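Local coordinates for protein lithostathine-1-alpha (Homo sapiens, PDB 1QDD) that might inhibit spontaneous calcium carbonate precipitation, and may be associated with regeneration of pancreas and brain, at residues 52-55 / 56-60; 80-84 / 85-89; 120-123 / 124-128. The protein carries 1 engineered substitution. All blocks are in the same frame, centred on the assembly; numbering follows the deposited sequence. Where two conformers were deposited one is given.

Contact 1 (52-55 / 56-60); sequences SVLT and QAEGA
Glu58 and Leu54 lie side by side with their side chains pointing the same way, while the side chain of Thr55 crosses that of Glu58 at about a right angle. Both arrangements lie at the start of helix 56-68, where the chain leaves the loop that follows strand 49-50. Thr55 occupies the N-cap: its OG1 accepts the capping bond from the amide three residues later, Glu58 N, at 3.0 Å. The hydroxyl sits between the backbone N and the carbonyl carbon (chi1 64°), which turns it back over the first turn and also leaves Thr55 OG1 3.4 Å from Glu58 CB. The first helical backbone bond follows, Gly59 N to Thr55 O at 3.1 Å.

Glu58 answers from the helix side. With CG anti to the backbone N and the chain extended beyond it, the carboxylate reaches back along the incoming loop, and Glu58 OE1 takes the amide of Leu54 at 2.9 Å from Leu54 N. The N-H points almost straight at the oxygen (167°), yet it comes from above the carboxylate plane, 38° out of it. Val53 CG1 also packs against the backbone of Gly59, 3.5 Å from Gly59 CA.

The carboxylate also lies close to a carbonyl, Glu58 OE2 being 3.2 Å from Ser52 O, two acceptors that cannot bond to each other. Lys141 probably offsets this: its NZ forms a salt bridge with Glu58 OE2 and a weak hydrogen bond with Ser52 O, and Tyr26 OH also bonds Glu58 OE2. A buried carboxylate held by an amide, a phenol and an ammonium group, at the amino end of a helix, is probably stabilised in its ionised form.

Contact 2 (80-84 / 85-89); sequences LHDPK and KNRAW. Engineered in segment 85-89: Ala88 (natural residue Arg).
Asp82 lays its CB over one face of the Trp89 indole, a CH-pi contact 3.9 Å from CB to the centroid of the six-membered ring and 18° off the ring normal. From there its carboxylate turns into the loop between strands 80-81 and 90-91 and binds the far limb of that loop. The CG of Asp82 is anti to its own nitrogen (chi1 177°), which carries both oxygens among the amides of residues 86-88. Asp82 OD1 accepts Asn86 N at 3.2 Å, met on the syn side, and a weak bond from the backbone amide of Ala88, an engineered residue (Arg in the natural protein).

Asp82 OD2 has two donors at shorter range. Arg87 N lies 2.8 Å from Asp82 OD2, on the syn side but 31° out of the carboxylate plane. The second donor approaches the anti lone pair: Arg87 NH1 is 2.9 Å from Asp82 OD2 in a salt bridge, and the two flat groups are nearly coplanar. A bend at chi2 brings the guanidinium back to the aspartate, although the side chain sets out in the other direction.

A type I turn from Asp82 to Lys85 closes the tip of the loop with a weak Lys85 N to Asp82 O bond. Within the loop, water 1 accepts from Lys84 N at 3.0 Å and lies 2.9 Å from Ala88 O. At the strand end, Leu80 CG packs on Trp89 CB at 4.0 Å, the side chains crossing at about a right angle.

His81 pairs with His90 of strand 90-91, making a two-stranded antiparallel sheet. Leu80 and Trp89 rest on Val116 of strand 115-119, and Arg87 continues to Asp129 of strand 127-130 by a second salt bridge.

Contact 3 (120-123 / 124-128); sequences SSTG and FQKWK
A type I' beta turn from Thr122 to Gln125 links antiparallel strands 115-119 and 127-130 of the C-type lectin fold, and the side chains of Thr122 and Lys126 meet beside it at about a right angle. Its two central residues, Gly123 and Phe124, both have positive phi, as this turn requires; the closing bond, Gln125 N to Thr122 O at 3.3 Å, is weak.

Thr122 adds a second bond across the turn. Its OG1 sits between the backbone N and the carbonyl carbon (chi1 68°) and thereby faces the residue just after the turn, accepting Lys126 N at 3.1 Å from Thr122 OG1. The same hydroxyl is hydrogen-bonded to Thr119 OG1, so it joins the two limbs of the hairpin. Lys126 adds its aliphatic part: CB and CG pass across the Thr122 side chain, with Lys126 CG 3.8 Å from Thr122 CB, before a bend at chi2 (-81°) leads the rest of the side chain, with NZ, away.

Phe124 starts out away from the 120-123 limb, yet its ring lies against Ser120. Ser120 CA stands over one ring face, 3.9 Å from the Phe124 ring centroid and offset toward the rim, a CH-pi contact. Ser120 CB touches the end of the ring, 3.5 Å from Phe124 CZ. Beyond this local contact the phenyl ring packs on Val76 of strand 75-78 and Ile66 of helix 56-68, so a buried aromatic ring ties an otherwise surface turn to the interior.

Gln125, its chain extended beyond CG, holds its amide beside the turn. Water 2 bridges there, donating to Gly123 O at 2.9 Å and accepting from Gln125 NE2 at 3.0 Å.

All three contacts are local reversals or caps within one C-type lectin domain. Contact 1 is partly buried and starts a helix, whereas contacts 2 and 3 are surface turns joining antiparallel strands. Their chemistry differs too: contact 1 pairs its carboxylate with a loop amide and with a lysine and a tyrosine from elsewhere, contact 2 spends an aspartate on loop amides and an arginine, and contact 3 relies on a hydroxyl and an aromatic ring. Contacts 2 and 3 lie 20 Å apart by centres but touch where Leu80 CD2 is 3.7 Å from Trp127 CZ3. Contact 1 opens helix 56-68, and Phe124 and Gln125 of contact 3 pack on later residues of the same helix.

Contact 1 (52-55 / 56-60)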
loop_
_atom_site.group_PDB
_atom_site.type_symbol
_atom_site.label_atom_id
_atom_site.label_comp_id
_atom_site.label_asym_id
_atom_site.label_seq_id
_atom_site.Cartn_x
_atom_site.Cartn_y
_atom_site.Cartn_z
ATOM N N SER A 52 3.876 0.093 -1.127
ATOM C CA SER A 52 5.046 -0.343 -0.380
ATOM C C SER A 52 5.441 0.807 0.553
ATOM O O SER A 52 5.536 1.947 0.086
ATOM C CB SER A 52 6.254 -0.674 -1.242
ATOM O OG SER A 52 6.013 -1.695 -2.170
ATOM N N VAL A 53 5.566 0.562 1.837
ATOM C CA VAL A 53 5.872 1.584 2.851
ATOM C C VAL A 53 7.338 1.414 3.248
ATOM O O VAL A 53 7.668 0.462 3.959
ATOM C CB VAL A 53 4.934 1.466 4.057
ATOM C CG1 VAL A 53 5.174 2.581 5.061
ATOM C CG2 VAL A 53 3.463 1.449 3.632
ATOM N N LEU A 54 8.175 2.307 2.729
ATOM C CA LEU A 54 9.617 2.136 2.860
ATOM C C LEU A 54 10.302 3.012 3.859
ATOM O O LEU A 54 11.493 2.775 4.147
ATOM C CB LEU A 54 10.226 2.316 1.449
ATOM C CG LEU A 54 9.545 1.451 0.374
ATOM C CD1 LEU A 54 10.122 1.697 -1.010
ATOM C CD2 LEU A 54 9.648 -0.028 0.716
ATOM N N THR A 55 9.639 3.992 4.440
ATOM C CA THR A 55 10.188 4.877 5.462
ATOM C C THR A 55 9.067 5.225 6.447
ATOM O O THR A 55 7.870 5.117 6.078
ATOM C CB THR A 55 10.750 6.205 4.916
ATOM O OG1 THR A 55 9.659 6.943 4.328
ATOM C CG2 THR A 55 11.873 6.053 3.905
ATOM N N GLN A 56 9.407 5.728 7.613
ATOM C CA GLN A 56 8.417 6.192 8.581
ATOM C C GLN A 56 7.609 7.339 7.995
ATOM O O GLN A 56 6.374 7.395 8.184
ATOM C CB GLN A 56 9.113 6.626 9.867
ATOM C CG GLN A 56 8.180 6.845 11.060
ATOM C CD GLN A 56 9.017 7.210 12.282
ATOM O OE1 GLN A 56 8.854 8.262 12.885
ATOM N NE2 GLN A 56 10.008 6.386 12.598
ATOM N N ALA A 57 8.237 8.266 7.288
ATOM C CA ALA A 57 7.540 9.397 6.683
ATOM C C ALA A 57 6.538 8.973 5.617
ATOM O O ALA A 57 5.430 9.546 5.550
ATOM C CB ALA A 57 8.550 10.406 6.134
ATOM N N GLU A 58 6.837 7.953 4.833
ATOM C CA GLU A 58 5.883 7.409 3.865
ATOM C C GLU A 58 4.707 6.766 4.594
ATOM O O GLU A 58 3.538 6.969 4.180
ATOM C CB GLU A 58 6.566 6.416 2.922
ATOM C CG GLU A 58 5.677 5.961 1.773
ATOM C CD GLU A 58 6.401 5.156 0.725
ATOM O OE1 GLU A 58 7.436 4.523 1.051
ATOM O OE2 GLU A 58 5.930 5.109 -0.430
ATOM N N GLY A 59 4.934 6.057 5.688
ATOM C CA GLY A 59 3.857 5.493 6.492
ATOM C C GLY A 59 2.937 6.574 7.029
ATOM O O GLY A 59 1.702 6.407 7.045
ATOM N N ALA A 60 3.473 7.699 7.477
ATOM C CA ALA A 60 2.688 8.817 7.991
ATOM C C ALA A 60 1.862 9.435 6.881
ATOM O O ALA A 60 0.681 9.788 7.102
ATOM C CB ALA A 60 3.603 9.840 8.647
#

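Contact 2 (80-84 / 85-89)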
loop_
_atom_site.group_PDB
_atom_site.type_symbol
_atom_site.label_atom_id
_atom_site.label_comp_id
_atom_site.label_asym_id
_atom_site.label_seq_id
_atom_site.Cartn_x
_atom_site.Cartn_y
_atom_site.Cartn_z
ATOM N N LEU A 80 2.516 -6.026 1.452
ATOM C CA LEU A 80 3.414 -6.978 2.101
ATOM C C LEU A 80 2.757 -8.335 2.248
ATOM O O LEU A 80 1.578 -8.420 2.642
ATOM C CB LEU A 80 3.893 -6.436 3.449
ATOM C CG LEU A 80 5.178 -7.047 4.027
ATOM C CD1 LEU A 80 6.420 -6.578 3.290
ATOM C CD2 LEU A 80 5.333 -6.700 5.507
ATOM N N HIS A 81 3.471 -9.411 1.922
ATOM C CA HIS A 81 2.930 -10.767 2.028
ATOM C C HIS A 81 4.053 -11.765 2.260
ATOM O O HIS A 81 5.238 -11.438 2.096
ATOM C CB HIS A 81 2.066 -11.131 0.825
ATOM C CG HIS A 81 2.790 -11.321 -0.469
ATOM N ND1 HIS A 81 2.526 -12.397 -1.299
ATOM C CD2 HIS A 81 3.724 -10.582 -1.106
ATOM C CE1 HIS A 81 3.290 -12.309 -2.371
ATOM N NE2 HIS A 81 4.043 -11.234 -2.288
ATOM N N ASP A 82 3.705 -12.972 2.663
ATOM C CA ASP A 82 4.620 -14.083 2.979
ATOM C C ASP A 82 4.325 -15.188 1.975
ATOM O O ASP A 82 3.528 -16.093 2.262
ATOM C CB ASP A 82 4.356 -14.518 4.422
ATOM C CG ASP A 82 5.158 -15.700 4.932
ATOM O OD1 ASP A 82 6.090 -16.116 4.201
ATOM O OD2 ASP A 82 4.844 -16.212 6.035
ATOM N N PRO A 83 4.906 -15.124 0.779
ATOM C CA PRO A 83 4.558 -16.035 -0.290
ATOM C C PRO A 83 4.881 -17.501 -0.097
ATOM O O PRO A 83 4.116 -18.317 -0.648
ATOM C CB PRO A 83 5.261 -15.467 -1.519
ATOM C CG PRO A 83 6.377 -14.642 -0.987
ATOM C CD PRO A 83 5.896 -14.102 0.339
ATOM N N LYS A 84 5.899 -17.836 0.676
ATOM C CA LYS A 84 6.266 -19.241 0.886
ATOM C C LYS A 84 5.784 -19.767 2.219
ATOM O O LYS A 84 6.127 -20.880 2.645
ATOM C CB LYS A 84 7.788 -19.389 0.713
ATOM C CG LYS A 84 8.286 -18.914 -0.641
ATOM C CD LYS A 84 9.796 -19.059 -0.780
ATOM C CE LYS A 84 10.322 -18.351 -2.012
ATOM N NZ LYS A 84 11.817 -18.354 -2.083
ATOM N N LYS A 85 5.001 -18.986 2.952
ATOM C CA LYS A 85 4.439 -19.329 4.247
ATOM C C LYS A 85 5.476 -19.719 5.285
ATOM O O LYS A 85 5.253 -20.545 6.180
ATOM C CB LYS A 85 3.363 -20.420 4.104
ATOM C CG LYS A 85 2.252 -20.007 3.155
ATOM C CD LYS A 85 1.138 -21.037 3.071
ATOM C CE LYS A 85 -0.153 -20.380 2.609
ATOM N NZ LYS A 85 -0.214 -20.292 1.127
ATOM N N ASN A 86 6.635 -19.070 5.229
ATOM C CA ASN A 86 7.753 -19.352 6.114
ATOM C C ASN A 86 8.231 -18.139 6.884
ATOM O O ASN A 86 9.335 -18.008 7.404
ATOM C CB ASN A 86 8.918 -19.964 5.337
ATOM C CG ASN A 86 9.509 -19.063 4.284
ATOM O OD1 ASN A 86 8.977 -18.008 3.927
ATOM N ND2 ASN A 86 10.650 -19.449 3.727
ATOM N N ARG A 87 7.354 -17.124 6.917
ATOM C CA ARG A 87 7.603 -15.887 7.631
ATOM C C ARG A 87 8.775 -15.102 7.080
ATOM O O ARG A 87 9.556 -14.456 7.771
ATOM C CB ARG A 87 7.684 -16.179 9.135
ATOM C CG ARG A 87 6.363 -15.984 9.812
ATOM C CD ARG A 87 5.258 -16.993 9.452
ATOM N NE ARG A 87 4.197 -16.246 10.156
ATOM C CZ ARG A 87 3.307 -15.460 9.591
ATOM N NH1 ARG A 87 3.164 -15.418 8.276
ATOM N NH2 ARG A 87 2.428 -14.791 10.338
ATOM N N ALA A 88 8.882 -15.077 5.750
ATOM C CA ALA A 88 9.828 -14.262 5.007
ATOM C C ALA A 88 9.029 -13.274 4.138
ATOM O O ALA A 88 8.386 -13.678 3.165
ATOM C CB ALA A 88 10.757 -15.097 4.147
ATOM N N TRP A 89 9.014 -12.005 4.533
ATOM C CA TRP A 89 8.110 -11.012 3.969
ATOM C C TRP A 89 8.658 -10.298 2.761
ATOM O O TRP A 89 9.851 -9.970 2.671
ATOM C CB TRP A 89 7.723 -9.982 5.056
ATOM C CG TRP A 89 7.098 -10.620 6.257
ATOM C CD1 TRP A 89 7.735 -11.045 7.384
ATOM C CD2 TRP A 89 5.721 -10.976 6.419
ATOM N NE1 TRP A 89 6.842 -11.642 8.237
ATOM C CE2 TRP A 89 5.596 -11.630 7.667
ATOM C CE3 TRP A 89 4.583 -10.842 5.634
ATOM C CZ2 TRP A 89 4.377 -12.104 8.141
ATOM C CZ3 TRP A 89 3.364 -11.311 6.102
ATOM C CH2 TRP A 89 3.279 -11.942 7.346
HETATM O O HOH W 1 8.110 -16.261 1.899
#

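Contact 3 (120-123 / 124-128)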
loop_
_atom_site.group_PDB
_atom_site.type_symbol
_atom_site.label_atom_id
_atom_site.label_comp_id
_atom_site.label_asym_id
_atom_site.label_seq_id
_atom_site.Cartn_x
_atom_site.Cartn_y
_atom_site.Cartn_z
ATOM N N SER A 120 -7.305 0.474 11.754
ATOM C CA SER A 120 -7.892 1.732 12.215
ATOM C C SER A 120 -7.682 2.032 13.694
ATOM O O SER A 120 -7.539 3.203 14.055
ATOM C CB SER A 120 -9.389 1.791 11.910
ATOM O OG SER A 120 -10.141 0.873 12.666
ATOM N N SER A 121 -7.536 1.007 14.529
ATOM C CA SER A 121 -7.339 1.206 15.966
ATOM C C SER A 121 -6.010 1.881 16.279
ATOM O O SER A 121 -5.803 2.414 17.372
ATOM C CB SER A 121 -7.320 -0.143 16.700
ATOM O OG SER A 121 -8.523 -0.855 16.501
ATOM N N THR A 122 -5.040 1.792 15.378
ATOM C CA THR A 122 -3.732 2.402 15.513
ATOM C C THR A 122 -3.571 3.639 14.645
ATOM O O THR A 122 -2.443 4.092 14.382
ATOM C CB THR A 122 -2.596 1.408 15.183
ATOM O OG1 THR A 122 -2.624 1.085 13.783
ATOM C CG2 THR A 122 -2.725 0.154 16.035
ATOM N N GLY A 123 -4.665 4.203 14.134
ATOM C CA GLY A 123 -4.617 5.361 13.255
ATOM C C GLY A 123 -4.021 5.020 11.898
ATOM O O GLY A 123 -3.481 5.895 11.214
ATOM N N PHE A 124 -4.085 3.760 11.471
ATOM C CA PHE A 124 -3.547 3.262 10.212
ATOM C C PHE A 124 -2.020 3.367 10.192
ATOM O O PHE A 124 -1.441 3.410 9.088
ATOM C CB PHE A 124 -4.205 3.897 8.989
ATOM C CG PHE A 124 -5.700 3.713 8.947
ATOM C CD1 PHE A 124 -6.538 4.782 9.230
ATOM C CD2 PHE A 124 -6.282 2.503 8.636
ATOM C CE1 PHE A 124 -7.915 4.637 9.216
ATOM C CE2 PHE A 124 -7.662 2.354 8.628
ATOM C CZ PHE A 124 -8.478 3.431 8.908
ATOM N N GLN A 125 -1.354 3.304 11.328
ATOM C CA GLN A 125 0.093 3.365 11.394
ATOM C C GLN A 125 0.740 2.019 11.681
ATOM O O GLN A 125 1.959 1.920 11.443
ATOM C CB GLN A 125 0.528 4.353 12.489
ATOM C CG GLN A 125 0.207 5.803 12.164
ATOM C CD GLN A 125 0.795 6.738 13.206
ATOM O OE1 GLN A 125 1.953 6.591 13.603
ATOM N NE2 GLN A 125 -0.010 7.679 13.681
ATOM N N LYS A 126 0.020 1.044 12.204
ATOM C CA LYS A 126 0.582 -0.262 12.531
ATOM C C LYS A 126 -0.058 -1.373 11.707
ATOM O O LYS A 126 -1.143 -1.221 11.151
ATOM C CB LYS A 126 0.473 -0.584 14.015
ATOM C CG LYS A 126 1.072 0.410 14.992
ATOM C CD LYS A 126 2.567 0.248 15.139
ATOM C CE LYS A 126 3.155 1.164 16.204
ATOM N NZ LYS A 126 4.638 1.236 16.062
ATOM N N TRP A 127 0.645 -2.483 11.579
ATOM C CA TRP A 127 0.363 -3.588 10.700
ATOM C C TRP A 127 -0.115 -4.849 11.412
ATOM O O TRP A 127 0.358 -5.167 12.506
ATOM C CB TRP A 127 1.651 -3.958 9.955
ATOM C CG TRP A 127 2.341 -2.885 9.172
ATOM C CD1 TRP A 127 1.911 -1.631 8.887
ATOM C CD2 TRP A 127 3.638 -2.994 8.546
ATOM N NE1 TRP A 127 2.834 -0.932 8.129
ATOM C CE2 TRP A 127 3.898 -1.762 7.915
ATOM C CE3 TRP A 127 4.575 -4.022 8.476
ATOM C CZ2 TRP A 127 5.089 -1.546 7.206
ATOM C CZ3 TRP A 127 5.753 -3.796 7.775
ATOM C CH2 TRP A 127 5.985 -2.567 7.157
ATOM N N LYS A 128 -0.991 -5.602 10.761
ATOM C CA LYS A 128 -1.456 -6.896 11.257
ATOM C C LYS A 128 -1.446 -7.906 10.121
ATOM O O LYS A 128 -1.835 -7.592 9.005
ATOM C CB LYS A 128 -2.875 -6.729 11.795
ATOM C CG LYS A 128 -3.641 -7.932 12.289
ATOM C CD LYS A 128 -4.886 -7.432 12.999
ATOM C CE LYS A 128 -6.091 -7.248 12.101
ATOM N NZ LYS A 128 -7.312 -7.177 12.973
HETATM O O HOH W 2 -2.571 8.381 12.310
#